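DNA polymerase sliding clamp 2 (Thermococcus kodakarensis, PDB 3LX2) forms a homotrimeric ring around DNA and probably acts as a sliding platform that tethers the polymerase and other proteins to it during replication. Local coordinates at residues R84-V90 with V101-D106; L137-K142 with L212-V218; A159-L164 with L189-K195. All coordinates share one frame; numbering follows the deposited sequence.

Contact 1 of 3, residues R84-V90 with V101-D106; sequences RSRDTLV and VGLLGD. With SO4 (sulfate ion), chain E.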
loop_
_atom_site.group_PDB
_atom_site.type_symbol
_atom_site.label_atom_id
_atom_site.label_comp_id
_atom_site.label_asym_id
_atom_site.label_seq_id
_atom_site.Cartn_x
_atom_site.Cartn_y
_atom_site.Cartn_z
ATOM N N ARG A 84 1.706 9.443 15.564
ATOM C CA ARG A 84 2.099 8.041 15.603
ATOM C C ARG A 84 1.287 7.300 16.678
ATOM O O ARG A 84 0.536 7.921 17.451
ATOM C CB ARG A 84 3.608 7.902 15.786
ATOM C CG ARG A 84 4.448 8.242 14.487
ATOM C CD ARG A 84 5.632 7.230 14.292
ATOM N NE ARG A 84 6.556 7.237 15.434
ATOM C CZ ARG A 84 7.235 6.173 15.863
ATOM N NH1 ARG A 84 7.108 4.984 15.255
ATOM N NH2 ARG A 84 8.055 6.298 16.911
ATOM N N SER A 85 1.423 5.981 16.722
ATOM C CA SER A 85 0.758 5.183 17.738
ATOM C C SER A 85 1.157 5.684 19.138
ATOM O O SER A 85 2.305 6.043 19.410
ATOM C CB SER A 85 1.107 3.695 17.553
ATOM O OG SER A 85 2.533 3.560 17.349
ATOM N N ARG A 86 0.183 5.742 20.020
ATOM C CA ARG A 86 0.399 6.280 21.339
ATOM C C ARG A 86 0.735 7.778 21.443
ATOM O O ARG A 86 0.946 8.217 22.540
ATOM C CB ARG A 86 1.423 5.405 22.100
ATOM C CG ARG A 86 0.982 3.910 22.229
ATOM C CD ARG A 86 2.120 2.868 22.527
ATOM N NE ARG A 86 3.002 2.498 21.392
ATOM C CZ ARG A 86 4.212 3.028 21.152
ATOM N NH1 ARG A 86 4.698 3.959 21.958
ATOM N NH2 ARG A 86 4.956 2.622 20.122
ATOM N N ASP A 87 0.780 8.589 20.369
ATOM C CA ASP A 87 0.940 10.070 20.546
ATOM C C ASP A 87 -0.268 10.603 21.317
ATOM O O ASP A 87 -1.382 10.141 21.093
ATOM C CB ASP A 87 0.987 10.849 19.222
ATOM C CG ASP A 87 2.363 10.793 18.484
ATOM O OD1 ASP A 87 3.410 10.500 19.073
ATOM O OD2 ASP A 87 2.389 11.056 17.270
ATOM N N THR A 88 -0.078 11.557 22.212
ATOM C CA THR A 88 -1.250 12.184 22.794
ATOM C C THR A 88 -1.604 13.466 22.023
ATOM O O THR A 88 -0.800 13.946 21.235
ATOM C CB THR A 88 -1.100 12.483 24.345
ATOM O OG1 THR A 88 -0.248 13.605 24.522
ATOM C CG2 THR A 88 -0.610 11.293 25.104
ATOM N N LEU A 89 -2.802 14.002 22.234
ATOM C CA LEU A 89 -3.261 15.166 21.504
ATOM C C LEU A 89 -3.552 16.259 22.493
ATOM O O LEU A 89 -4.225 16.037 23.502
ATOM C CB LEU A 89 -4.559 14.858 20.744
ATOM C CG LEU A 89 -5.431 15.990 20.135
ATOM C CD1 LEU A 89 -4.650 16.839 19.210
ATOM C CD2 LEU A 89 -6.680 15.443 19.380
ATOM N N VAL A 90 -3.060 17.449 22.188
ATOM C CA VAL A 90 -3.374 18.617 22.988
ATOM C C VAL A 90 -4.013 19.652 22.103
ATOM O O VAL A 90 -3.431 20.030 21.082
ATOM C CB VAL A 90 -2.123 19.345 23.532
ATOM C CG1 VAL A 90 -2.544 20.580 24.404
ATOM C CG2 VAL A 90 -1.173 18.405 24.293
ATOM N N VAL A 101 -2.134 23.150 18.324
ATOM C CA VAL A 101 -2.288 21.688 18.291
ATOM C C VAL A 101 -0.964 21.003 18.580
ATOM O O VAL A 101 0.054 21.219 17.899
ATOM C CB VAL A 101 -2.737 21.190 16.885
ATOM C CG1 VAL A 101 -2.997 19.649 16.864
ATOM C CG2 VAL A 101 -3.939 21.963 16.386
ATOM N N GLY A 102 -0.956 20.153 19.588
ATOM C CA GLY A 102 0.261 19.493 19.931
ATOM C C GLY A 102 0.186 18.003 19.774
ATOM O O GLY A 102 -0.844 17.403 20.024
ATOM N N LEU A 103 1.302 17.405 19.374
ATOM C CA LEU A 103 1.378 15.939 19.231
ATOM C C LEU A 103 2.531 15.478 20.103
ATOM O O LEU A 103 3.683 15.813 19.839
ATOM C CB LEU A 103 1.605 15.537 17.767
ATOM C CG LEU A 103 0.495 15.866 16.741
ATOM C CD1 LEU A 103 0.919 15.410 15.317
ATOM C CD2 LEU A 103 -0.796 15.175 17.066
ATOM N N LEU A 104 2.234 14.763 21.178
ATOM C CA LEU A 104 3.278 14.499 22.160
ATOM C C LEU A 104 3.651 13.027 22.158
ATOM O O LEU A 104 2.827 12.169 22.486
ATOM C CB LEU A 104 2.859 14.982 23.574
ATOM C CG LEU A 104 2.116 16.344 23.681
ATOM C CD1 LEU A 104 2.079 16.859 25.100
ATOM C CD2 LEU A 104 2.670 17.423 22.808
ATOM N N GLY A 105 4.891 12.738 21.752
ATOM C CA GLY A 105 5.397 11.362 21.714
ATOM C C GLY A 105 6.864 11.293 22.119
ATOM O O GLY A 105 7.245 11.840 23.150
ATOM N N ASP A 106 7.687 10.594 21.335
ATOM C CA ASP A 106 9.146 10.664 21.552
ATOM C C ASP A 106 9.699 12.082 21.323
ATOM O O ASP A 106 10.625 12.504 22.009
ATOM C CB ASP A 106 9.854 9.639 20.665
ATOM C CG ASP A 106 9.435 8.200 20.994
ATOM O OD1 ASP A 106 9.099 7.923 22.180
ATOM O OD2 ASP A 106 9.418 7.360 20.052
HETATM S S SO4 E . -3.196 4.595 19.658
HETATM O O1 SO4 E . -4.462 5.261 19.593
HETATM O O2 SO4 E . -2.139 5.383 19.011
HETATM O O3 SO4 E . -2.954 4.497 21.107
HETATM O O4 SO4 E . -3.238 3.267 19.002
HETATM O O HOH W 1 6.210 10.785 18.301
#
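Residues 88-90 and 101-104 of the antiparallel hairpin are joined by two hydrogen-bonded pairs, Thr-88 with Leu-104 and Val-90 with Gly-102. Each pair gives two nearly straight N-H...O bonds, the shortest from Gly-102 N to Val-90 O at 2.9 Å. Between them Leu-89 and Leu-103 form a non-hydrogen-bonded pair. On one face Val-90 CG2 meets Leu-104 CD1 at 3.7 Å, while Thr-88 OG1, placed between its backbone N and carbonyl carbon (chi1 75°), lies 3.5 Å from Leu-104 CB. Beta-branched Thr-88 and Val-90 suit extended strands, and Trp-110 packs on Val-90 and Leu-104. The opposite face is oily: Leu-89 CD1 touches Val-101 CG1 at 4.0 Å beneath helices 10-21 and 73-80, which line the central channel, as in other clamps of this family. In the type II turn 84-87, Arg-86 N donates to O2 of a sulfate ion, probably from the crystallisation liquor, at 2.6 Å. Asp-87 OD1 accepts a hydrogen bond from a water 2.9 Å away, itself reached weakly by Asp-106 N. Beyond it Arg-84 NH2 forms a long 3.6 Å salt bridge with Asp-106 OD2, at the guanidinium edge; Asp-106 also packs on Pro-184 of the second subunit.

Contact 2 of 3, residues L137-K142 with L212-V218; sequences LAGALK and LADADEV. With SO4 (sulfate ion), chain D.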
loop_
_atom_site.group_PDB
_atom_site.type_symbol
_atom_site.label_atom_id
_atom_site.label_comp_id
_atom_site.label_asym_id
_atom_site.label_seq_id
_atom_site.Cartn_x
_atom_site.Cartn_y
_atom_site.Cartn_z
ATOM N N LEU A 137 -22.787 -4.639 13.805
ATOM C CA LEU A 137 -21.345 -4.456 13.834
ATOM C C LEU A 137 -20.904 -3.678 12.610
ATOM O O LEU A 137 -21.437 -3.889 11.515
ATOM C CB LEU A 137 -20.636 -5.806 13.849
ATOM C CG LEU A 137 -20.544 -6.699 15.105
ATOM C CD1 LEU A 137 -19.750 -7.906 14.761
ATOM C CD2 LEU A 137 -19.847 -5.944 16.268
ATOM N N ALA A 138 -19.909 -2.817 12.768
ATOM C CA ALA A 138 -19.482 -1.921 11.681
ATOM C C ALA A 138 -19.050 -2.662 10.430
ATOM O O ALA A 138 -19.349 -2.214 9.304
ATOM C CB ALA A 138 -18.366 -0.980 12.155
ATOM N N GLY A 139 -18.359 -3.798 10.649
ATOM C CA GLY A 139 -17.863 -4.687 9.586
ATOM C C GLY A 139 -18.992 -5.255 8.758
ATOM O O GLY A 139 -18.873 -5.407 7.551
ATOM N N ALA A 140 -20.111 -5.537 9.415
ATOM C CA ALA A 140 -21.301 -6.029 8.732
ATOM C C ALA A 140 -21.849 -4.947 7.805
ATOM O O ALA A 140 -21.973 -5.185 6.589
ATOM C CB ALA A 140 -22.369 -6.491 9.739
ATOM N N LEU A 141 -22.174 -3.770 8.348
ATOM C CA LEU A 141 -22.559 -2.648 7.500
ATOM C C LEU A 141 -21.556 -2.433 6.400
ATOM O O LEU A 141 -21.941 -2.326 5.256
ATOM C CB LEU A 141 -22.704 -1.355 8.258
ATOM C CG LEU A 141 -23.976 -1.244 9.081
ATOM C CD1 LEU A 141 -24.283 0.222 9.336
ATOM C CD2 LEU A 141 -25.168 -1.933 8.407
ATOM N N LYS A 142 -20.274 -2.365 6.726
ATOM C CA LYS A 142 -19.306 -1.996 5.685
ATOM C C LYS A 142 -19.355 -3.035 4.587
ATOM O O LYS A 142 -19.037 -2.747 3.459
ATOM C CB LYS A 142 -17.890 -1.903 6.215
ATOM C CG LYS A 142 -17.640 -0.615 6.978
ATOM C CD LYS A 142 -16.163 -0.361 7.207
ATOM C CE LYS A 142 -15.644 -1.008 8.447
ATOM N NZ LYS A 142 -14.265 -0.515 8.783
ATOM N N LEU A 212 -14.433 3.690 11.538
ATOM C CA LEU A 212 -14.748 2.679 12.530
ATOM C C LEU A 212 -14.045 1.336 12.307
ATOM O O LEU A 212 -13.769 0.931 11.157
ATOM C CB LEU A 212 -16.267 2.458 12.543
ATOM C CG LEU A 212 -17.095 3.699 12.865
ATOM C CD1 LEU A 212 -18.493 3.245 12.881
ATOM C CD2 LEU A 212 -16.695 4.285 14.234
ATOM N N ALA A 213 -13.756 0.650 13.401
ATOM C CA ALA A 213 -13.156 -0.692 13.296
ATOM C C ALA A 213 -14.303 -1.715 13.189
ATOM O O ALA A 213 -15.412 -1.422 13.680
ATOM C CB ALA A 213 -12.259 -0.990 14.500
ATOM N N ASP A 214 -14.055 -2.883 12.570
ATOM C CA ASP A 214 -15.173 -3.796 12.237
ATOM C C ASP A 214 -16.003 -4.115 13.451
ATOM O O ASP A 214 -17.214 -4.360 13.355
ATOM C CB ASP A 214 -14.709 -5.093 11.595
ATOM C CG ASP A 214 -14.238 -4.915 10.163
ATOM O OD1 ASP A 214 -14.519 -3.883 9.497
ATOM O OD2 ASP A 214 -13.538 -5.826 9.709
ATOM N N ALA A 215 -15.342 -4.073 14.597
ATOM C CA ALA A 215 -15.910 -4.557 15.828
ATOM C C ALA A 215 -16.746 -3.470 16.568
ATOM O O ALA A 215 -17.641 -3.806 17.334
ATOM C CB ALA A 215 -14.774 -5.141 16.705
ATOM N N ASP A 216 -16.504 -2.190 16.307
ATOM C CA ASP A 216 -17.415 -1.103 16.772
ATOM C C ASP A 216 -18.913 -1.368 16.539
ATOM O O ASP A 216 -19.380 -1.690 15.428
ATOM C CB ASP A 216 -17.041 0.266 16.174
ATOM C CG ASP A 216 -15.600 0.689 16.497
ATOM O OD1 ASP A 216 -15.051 0.242 17.529
ATOM O OD2 ASP A 216 -14.995 1.443 15.714
ATOM N N GLU A 217 -19.676 -1.226 17.599
ATOM C CA GLU A 217 -21.111 -1.221 17.494
ATOM C C GLU A 217 -21.603 0.091 16.869
ATOM O O GLU A 217 -21.074 1.186 17.161
ATOM C CB GLU A 217 -21.734 -1.432 18.857
ATOM C CG GLU A 217 -21.404 -2.815 19.428
ATOM C CD GLU A 217 -21.933 -3.071 20.848
ATOM O OE1 GLU A 217 -23.014 -2.548 21.242
ATOM O OE2 GLU A 217 -21.236 -3.832 21.566
ATOM N N VAL A 218 -22.575 -0.064 15.963
ATOM C CA VAL A 218 -23.217 1.027 15.305
ATOM C C VAL A 218 -24.692 0.847 15.512
ATOM O O VAL A 218 -25.229 -0.209 15.251
ATOM C CB VAL A 218 -23.026 0.983 13.771
ATOM C CG1 VAL A 218 -23.846 2.135 13.080
ATOM C CG2 VAL A 218 -21.525 0.961 13.381
HETATM S S SO4 D . -10.561 -3.463 12.114
HETATM O O1 SO4 D . -11.927 -3.422 11.580
HETATM O O2 SO4 D . -9.954 -2.133 12.109
HETATM O O3 SO4 D . -10.662 -4.039 13.473
HETATM O O4 SO4 D . -9.703 -4.263 11.240
#
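The carboxylate of Asp-214 lies between two partners: Gly-139 CA is 3.7 Å from its CG on one face, and a sulfate ion, probably from the crystallisation liquor and placed doubtfully close, has an oxygen over the other. Gly-139, lacking a side chain, lets the turn come close. At the edge, Lys-142 CE lies 3.3 Å from Asp-214 OD1, the two side chains crossing at about a right angle. Lys-142 NZ makes a 3.5 Å salt bridge to the same oxygen and a firmer hydrogen bond of 2.8 Å to Leu-212 O. The bend at chi3 (-87°) helps bring the lysine back to both acceptors. Ala-213 N bonds Asp-216 OD2 from above the carboxylate plane, bracing the type I turn 213-216. That turn supplies carbonyl acceptors to the helix start, where amides have no preceding helical carbonyl: Ala-138 N bonds Asp-216 O at 2.9 Å, and Gly-139 N bonds Asp-214 O at 3.0 Å on a lone pair. Ala-138 CB, small enough for close approach, packs on Val-218 CG2 at 3.9 Å. The turn thus joins strand 217-222 to the start of helix 138-151, just after Leu-137 at the N-cap position, with Leu-209 of helix 202-209 against Leu-141 and Lys-142.

Contact 3 of 3, residues A159-L164 with L189-K195; sequences ATPEKL and LEHKMTK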
loop_
_atom_site.group_PDB
_atom_site.type_symbol
_atom_site.label_atom_id
_atom_site.label_comp_id
_atom_site.label_asym_id
_atom_site.label_seq_id
_atom_site.Cartn_x
_atom_site.Cartn_y
_atom_site.Cartn_z
ATOM N N ALA A 159 -36.490 -3.823 6.960
ATOM C CA ALA A 159 -36.687 -4.716 8.079
ATOM C C ALA A 159 -38.096 -5.307 8.223
ATOM O O ALA A 159 -39.113 -4.668 7.936
ATOM C CB ALA A 159 -36.249 -4.045 9.388
ATOM N N THR A 160 -38.109 -6.565 8.640
ATOM C CA THR A 160 -39.231 -7.156 9.368
ATOM C C THR A 160 -38.677 -7.282 10.810
ATOM O O THR A 160 -37.549 -6.794 11.064
ATOM C CB THR A 160 -39.574 -8.531 8.796
ATOM O OG1 THR A 160 -38.561 -9.484 9.189
ATOM C CG2 THR A 160 -39.670 -8.452 7.255
ATOM N N PRO A 161 -39.441 -7.916 11.749
ATOM C CA PRO A 161 -38.969 -8.077 13.123
ATOM C C PRO A 161 -37.891 -9.158 13.331
ATOM O O PRO A 161 -37.219 -9.145 14.368
ATOM C CB PRO A 161 -40.246 -8.439 13.888
ATOM C CG PRO A 161 -41.348 -7.906 13.055
ATOM C CD PRO A 161 -40.879 -8.198 11.673
ATOM N N GLU A 162 -37.740 -10.066 12.362
ATOM C CA GLU A 162 -36.701 -11.112 12.412
ATOM C C GLU A 162 -35.601 -10.830 11.414
ATOM O O GLU A 162 -34.589 -11.544 11.390
ATOM C CB GLU A 162 -37.256 -12.510 12.064
ATOM C CG GLU A 162 -38.334 -13.123 12.985
ATOM C CD GLU A 162 -39.750 -12.604 12.695
ATOM O OE1 GLU A 162 -39.980 -11.962 11.626
ATOM O OE2 GLU A 162 -40.627 -12.840 13.565
ATOM N N LYS A 163 -35.803 -9.805 10.584
ATOM C CA LYS A 163 -35.036 -9.675 9.358
ATOM C C LYS A 163 -34.522 -8.261 9.056
ATOM O O LYS A 163 -35.323 -7.310 8.842
ATOM C CB LYS A 163 -35.848 -10.219 8.167
ATOM C CG LYS A 163 -35.024 -11.072 7.174
ATOM C CD LYS A 163 -35.938 -11.801 6.148
ATOM C CE LYS A 163 -35.573 -13.302 5.995
ATOM N NZ LYS A 163 -36.676 -14.096 5.342
ATOM N N LEU A 164 -33.188 -8.150 9.013
ATOM C CA LEU A 164 -32.516 -6.928 8.578
ATOM C C LEU A 164 -31.800 -7.199 7.271
ATOM O O LEU A 164 -30.851 -7.994 7.213
ATOM C CB LEU A 164 -31.522 -6.409 9.642
ATOM C CG LEU A 164 -30.869 -5.044 9.321
ATOM C CD1 LEU A 164 -31.825 -3.906 9.487
ATOM C CD2 LEU A 164 -29.645 -4.793 10.176
ATOM N N LEU A 189 -32.476 -6.072 17.343
ATOM C CA LEU A 189 -33.379 -5.665 16.289
ATOM C C LEU A 189 -34.813 -5.473 16.751
ATOM O O LEU A 189 -35.486 -6.410 17.172
ATOM C CB LEU A 189 -33.310 -6.641 15.116
ATOM C CG LEU A 189 -34.330 -6.399 14.017
ATOM C CD1 LEU A 189 -34.112 -5.020 13.379
ATOM C CD2 LEU A 189 -34.205 -7.521 13.020
ATOM N N GLU A 190 -35.289 -4.253 16.637
ATOM C CA GLU A 190 -36.576 -3.927 17.161
ATOM C C GLU A 190 -37.351 -3.242 16.037
ATOM O O GLU A 190 -36.859 -2.296 15.432
ATOM C CB GLU A 190 -36.417 -3.037 18.400
ATOM C CG GLU A 190 -37.447 -3.257 19.490
ATOM C CD GLU A 190 -37.520 -4.722 19.974
ATOM O OE1 GLU A 190 -36.523 -5.240 20.527
ATOM O OE2 GLU A 190 -38.590 -5.353 19.797
ATOM N N HIS A 191 -38.522 -3.794 15.718
ATOM C CA HIS A 191 -39.451 -3.228 14.753
ATOM C C HIS A 191 -40.708 -2.806 15.492
ATOM O O HIS A 191 -41.321 -3.624 16.190
ATOM C CB HIS A 191 -39.844 -4.264 13.696
ATOM C CG HIS A 191 -40.195 -3.669 12.362
ATOM N ND1 HIS A 191 -40.995 -2.549 12.223
ATOM C CD2 HIS A 191 -39.853 -4.042 11.106
ATOM C CE1 HIS A 191 -41.118 -2.254 10.940
ATOM N NE2 HIS A 191 -40.440 -3.150 10.242
ATOM N N LYS A 192 -41.072 -1.530 15.359
ATOM C CA LYS A 192 -42.375 -1.021 15.819
ATOM C C LYS A 192 -43.377 -1.049 14.672
ATOM O O LYS A 192 -43.974 -0.025 14.321
ATOM C CB LYS A 192 -42.258 0.391 16.404
ATOM C CG LYS A 192 -42.637 0.510 17.881
ATOM C CD LYS A 192 -42.614 1.957 18.331
ATOM C CE LYS A 192 -41.186 2.453 18.490
ATOM N NZ LYS A 192 -41.163 3.947 18.554
ATOM N N MET A 193 -43.529 -2.241 14.094
ATOM C CA MET A 193 -44.473 -2.547 13.016
ATOM C C MET A 193 -43.937 -3.771 12.274
ATOM O O MET A 193 -43.399 -4.694 12.902
ATOM C CB MET A 193 -44.683 -1.367 12.058
ATOM C CG MET A 193 -45.932 -1.463 11.183
ATOM S SD MET A 193 -45.805 -0.277 9.811
ATOM C CE MET A 193 -47.066 -0.882 8.657
ATOM N N THR A 194 -44.050 -3.757 10.945
ATOM C CA THR A 194 -43.834 -4.957 10.152
ATOM C C THR A 194 -43.326 -4.747 8.704
ATOM O O THR A 194 -42.670 -5.632 8.154
ATOM C CB THR A 194 -45.089 -5.898 10.260
ATOM O OG1 THR A 194 -44.730 -7.077 10.998
ATOM C CG2 THR A 194 -45.697 -6.282 8.876
ATOM N N LYS A 195 -43.605 -3.597 8.090
ATOM C CA LYS A 195 -43.049 -3.317 6.759
ATOM C C LYS A 195 -42.272 -2.013 6.815
ATOM O O LYS A 195 -42.852 -0.984 7.177
ATOM C CB LYS A 195 -44.149 -3.211 5.684
ATOM C CG LYS A 195 -45.359 -4.174 5.822
ATOM C CD LYS A 195 -46.177 -4.285 4.532
ATOM C CE LYS A 195 -45.534 -5.264 3.533
ATOM N NZ LYS A 195 -46.196 -5.249 2.186
#
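The polar link between the turn 159-164 and the end of strand 186-191 is His-191 NE2 to Ala-159 O, 3.1 Å long and weak, since its N-H...O angle is just 127°. Within the turn, Thr-160 N bonds Lys-163 O at 2.9 Å, closing the connection between strands 154-159 and 164-169. Contacts of the flat ring come next. With CG anti to the backbone N (chi1 -151°), the imidazole of His-191 turns its CD2 edge to the turn, 3.5 Å from Thr-160 C, and Ala-159 CB lies 4.0 Å from the same CD2. Met-193 O and Thr-194 N lie over one ring face, offset toward the rim, where its own chain folds back. Apolar side chains, several against backbone atoms, supply the rest by van der Waals contact. Pro-161, whose rigid ring suits a turn, sets CG 4.0 Å from His-191 CB and 3.8 Å from Met-193 O. Leu-189 reaches under the turn, with CD2 3.7 Å from Lys-163 N and the same distance from Pro-161 O; inward, this leucine rests on Ala-134 of strand 132-137. Lacking strong bonds, the contact depends mainly on van der Waals fit, and its histidine, donating through NE2, would need no positive charge to do so.

How the contacts relate
Contact 1 comes first along the chain, in the five-stranded sheet of the N-terminal domain; contacts 2 and 3 belong to the C-terminal domain, where 159-164 and 189-195 both fall between the two segments of contact 2. Contacts 2 and 3 have centres 20 Å apart and do not touch, but both reach the nine-stranded sheet that spans the domains: strand 132-137 pairs with 217-222 on one side and 186-191 on the other. Centres of contacts 1 and 2 are 26 Å apart, those of 1 and 3 45 Å. Contacts 1 and 2 each approach a different neighbouring subunit, as fits a closed trimeric ring, whereas no other chain touches contact 3.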